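Local atomic coordinates of N-terminal domain of PorA (28-171) (Porphyromonas gingivalis ATCC 33277, PDB entry 6KJK), a protein that is a cargo protein of the type IX secretion system that affects PorXY-SigP signalling, represented here by its N-terminal beta-rich domain. Residues 19-24 with 128-133. Residues are numbered along the deposited sequence; the frame is centred on the assembly and turned at random.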
loop_
_atom_site.group_PDB
_atom_site.type_symbol
_atom_site.label_atom_id
_atom_site.label_comp_id
_atom_site.label_asym_id
_atom_site.label_seq_id
_atom_site.Cartn_x
_atom_site.Cartn_y
_atom_site.Cartn_z
ATOM N N THR A 19 0.759 -11.154 2.724
ATOM C CA THR A 19 -0.319 -10.414 3.361
ATOM C C THR A 19 0.186 -9.813 4.666
ATOM O O THR A 19 0.824 -10.505 5.473
ATOM C CB THR A 19 -1.553 -11.291 3.603
ATOM O OG1 THR A 19 -2.036 -11.749 2.335
ATOM C CG2 THR A 19 -2.640 -10.492 4.303
ATOM N N VAL A 20 -0.046 -8.521 4.840
ATOM C CA VAL A 20 0.393 -7.741 5.985
ATOM C C VAL A 20 -0.846 -7.220 6.685
ATOM O O VAL A 20 -1.673 -6.523 6.062
ATOM C CB VAL A 20 1.282 -6.560 5.557
ATOM C CG1 VAL A 20 1.570 -5.653 6.765
ATOM C CG2 VAL A 20 2.593 -7.067 4.974
ATOM N N ASP A 21 -0.976 -7.533 7.970
ATOM C CA ASP A 21 -2.100 -7.070 8.775
ATOM C C ASP A 21 -1.673 -5.862 9.597
ATOM O O ASP A 21 -0.648 -5.905 10.295
ATOM C CB ASP A 21 -2.588 -8.156 9.749
ATOM C CG ASP A 21 -3.347 -9.287 9.074
ATOM O OD1 ASP A 21 -3.660 -9.244 7.870
ATOM O OD2 ASP A 21 -3.643 -10.274 9.793
ATOM N N ILE A 22 -2.417 -4.784 9.490
ATOM C CA ILE A 22 -2.215 -3.573 10.261
ATOM C C ILE A 22 -3.384 -3.500 11.236
ATOM O O ILE A 22 -4.540 -3.657 10.825
ATOM C CB ILE A 22 -2.228 -2.348 9.327
ATOM C CG1 ILE A 22 -1.109 -2.411 8.262
ATOM C CG2 ILE A 22 -2.167 -1.055 10.126
ATOM C CD1 ILE A 22 0.273 -2.292 8.798
ATOM N N THR A 23 -3.093 -3.305 12.520
ATOM C CA THR A 23 -4.123 -3.197 13.542
ATOM C C THR A 23 -4.096 -1.871 14.273
ATOM O O THR A 23 -5.084 -1.514 14.904
ATOM C CB THR A 23 -3.949 -4.315 14.582
ATOM O OG1 THR A 23 -2.619 -4.219 15.121
ATOM C CG2 THR A 23 -4.140 -5.680 13.965
ATOM N N ALA A 24 -2.993 -1.134 14.225
ATOM C CA ALA A 24 -2.942 0.109 14.971
ATOM C C ALA A 24 -3.774 1.178 14.273
ATOM O O ALA A 24 -3.786 1.262 13.041
ATOM C CB ALA A 24 -1.494 0.585 15.109
ATOM N N ASN A 128 -0.546 -7.637 -0.233
ATOM C CA ASN A 128 -1.932 -7.512 0.198
ATOM C C ASN A 128 -1.934 -6.952 1.609
ATOM O O ASN A 128 -1.200 -7.443 2.473
ATOM C CB ASN A 128 -2.639 -8.874 0.169
ATOM C CG ASN A 128 -2.558 -9.500 -1.158
ATOM O OD1 ASN A 128 -3.208 -9.045 -2.114
ATOM N ND2 ASN A 128 -1.706 -10.510 -1.284
ATOM N N ILE A 129 -2.722 -5.914 1.843
ATOM C CA ILE A 129 -2.716 -5.175 3.091
ATOM C C ILE A 129 -4.114 -5.279 3.683
ATOM O O ILE A 129 -5.100 -4.887 3.034
ATOM C CB ILE A 129 -2.358 -3.707 2.838
ATOM C CG1 ILE A 129 -0.989 -3.628 2.196
ATOM C CG2 ILE A 129 -2.409 -2.889 4.135
ATOM C CD1 ILE A 129 -0.726 -2.323 1.565
ATOM N N ASN A 130 -4.215 -5.779 4.911
ATOM C CA ASN A 130 -5.489 -5.837 5.626
ATOM C C ASN A 130 -5.423 -4.906 6.819
ATOM O O ASN A 130 -4.539 -5.053 7.677
ATOM C CB ASN A 130 -5.783 -7.250 6.131
ATOM C CG ASN A 130 -6.047 -8.226 5.021
ATOM O OD1 ASN A 130 -6.637 -7.880 3.992
ATOM N ND2 ASN A 130 -5.607 -9.465 5.215
ATOM N N PHE A 131 -6.297 -3.929 6.858
ATOM C CA PHE A 131 -6.443 -3.049 8.003
ATOM C C PHE A 131 -7.535 -3.644 8.871
ATOM O O PHE A 131 -8.720 -3.511 8.565
ATOM C CB PHE A 131 -6.844 -1.659 7.528
ATOM C CG PHE A 131 -5.764 -0.951 6.719
ATOM C CD1 PHE A 131 -4.674 -0.371 7.368
ATOM C CD2 PHE A 131 -5.808 -0.867 5.339
ATOM C CE1 PHE A 131 -3.675 0.295 6.661
ATOM C CE2 PHE A 131 -4.820 -0.189 4.639
ATOM C CZ PHE A 131 -3.752 0.397 5.299
ATOM N N LYS A 132 -7.143 -4.318 9.940
ATOM C CA LYS A 132 -8.085 -4.984 10.845
ATOM C C LYS A 132 -8.366 -4.036 12.005
ATOM O O LYS A 132 -7.600 -3.967 12.978
ATOM C CB LYS A 132 -7.535 -6.326 11.305
ATOM C CG LYS A 132 -7.392 -7.312 10.181
ATOM C CD LYS A 132 -6.968 -8.672 10.684
ATOM C CE LYS A 132 -6.849 -9.650 9.539
ATOM N NZ LYS A 132 -6.296 -10.956 9.993
ATOM N N TYR A 133 -9.459 -3.294 11.889
ATOM C CA TYR A 133 -9.869 -2.312 12.881
ATOM C C TYR A 133 -10.691 -2.993 13.973
ATOM O O TYR A 133 -11.701 -3.646 13.681
ATOM C CB TYR A 133 -10.733 -1.262 12.201
ATOM C CG TYR A 133 -11.343 -0.215 13.089
ATOM C CD1 TYR A 133 -10.556 0.730 13.729
ATOM C CD2 TYR A 133 -12.737 -0.154 13.263
ATOM C CE1 TYR A 133 -11.123 1.723 14.515
ATOM C CE2 TYR A 133 -13.313 0.826 14.044
ATOM C CZ TYR A 133 -12.516 1.757 14.670
ATOM O OH TYR A 133 -13.120 2.729 15.433
HETATM O O HOH W 1 -7.504 -2.403 15.672
#
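D21 reaches across to both N130 and K132, one carboxylate oxygen for each. The K132 chain, extended beyond CG, slants over the D21 carboxylate and brings NZ to 2.7 Å from D21 OD2. NZ meets OD2 from above the carboxylate plane, 48° out of it, in a salt bridge. The amide of N130 lies alongside D21, pointing the same way but with its plane turned 41° from the carboxylate; N130 ND2 gives D21 OD1 a weak hydrogen bond of 3.3 Å. The same ND2 is also 3.3 Å from T19 CG2, the methyl that stands anti to the backbone N (OG1 at chi1 -62°) and slants across the amide. T19 OG1 instead turns to N128 CB, while N128 OD1 hydrogen-bonds T110 OG1.

The other face is apolar. I22 and F131 run side by side, I22 CB 3.7 Å from F131 CD1, and its CG2 methyl lies near CD1 and CE1 of the same ring. I129 CG2 packs on one face of that ring, 3.6 Å above its plane.

Between the two faces the strands pair in parallel, I22 N bonding N130 O at 2.8 Å and I22 O accepting K132 N. Beyond the last bridge, a water donates to both T23 O and K132 O.

Strand 18-22 lies at one edge of a mixed sheet within this chain, and 125-133 joins it to antiparallel 105-115. On the apolar face, V20 and I129 touch F36 of strand 31-42, and F131 meets Y96 and L94 of strand 90-99, packing this sheet against the second one.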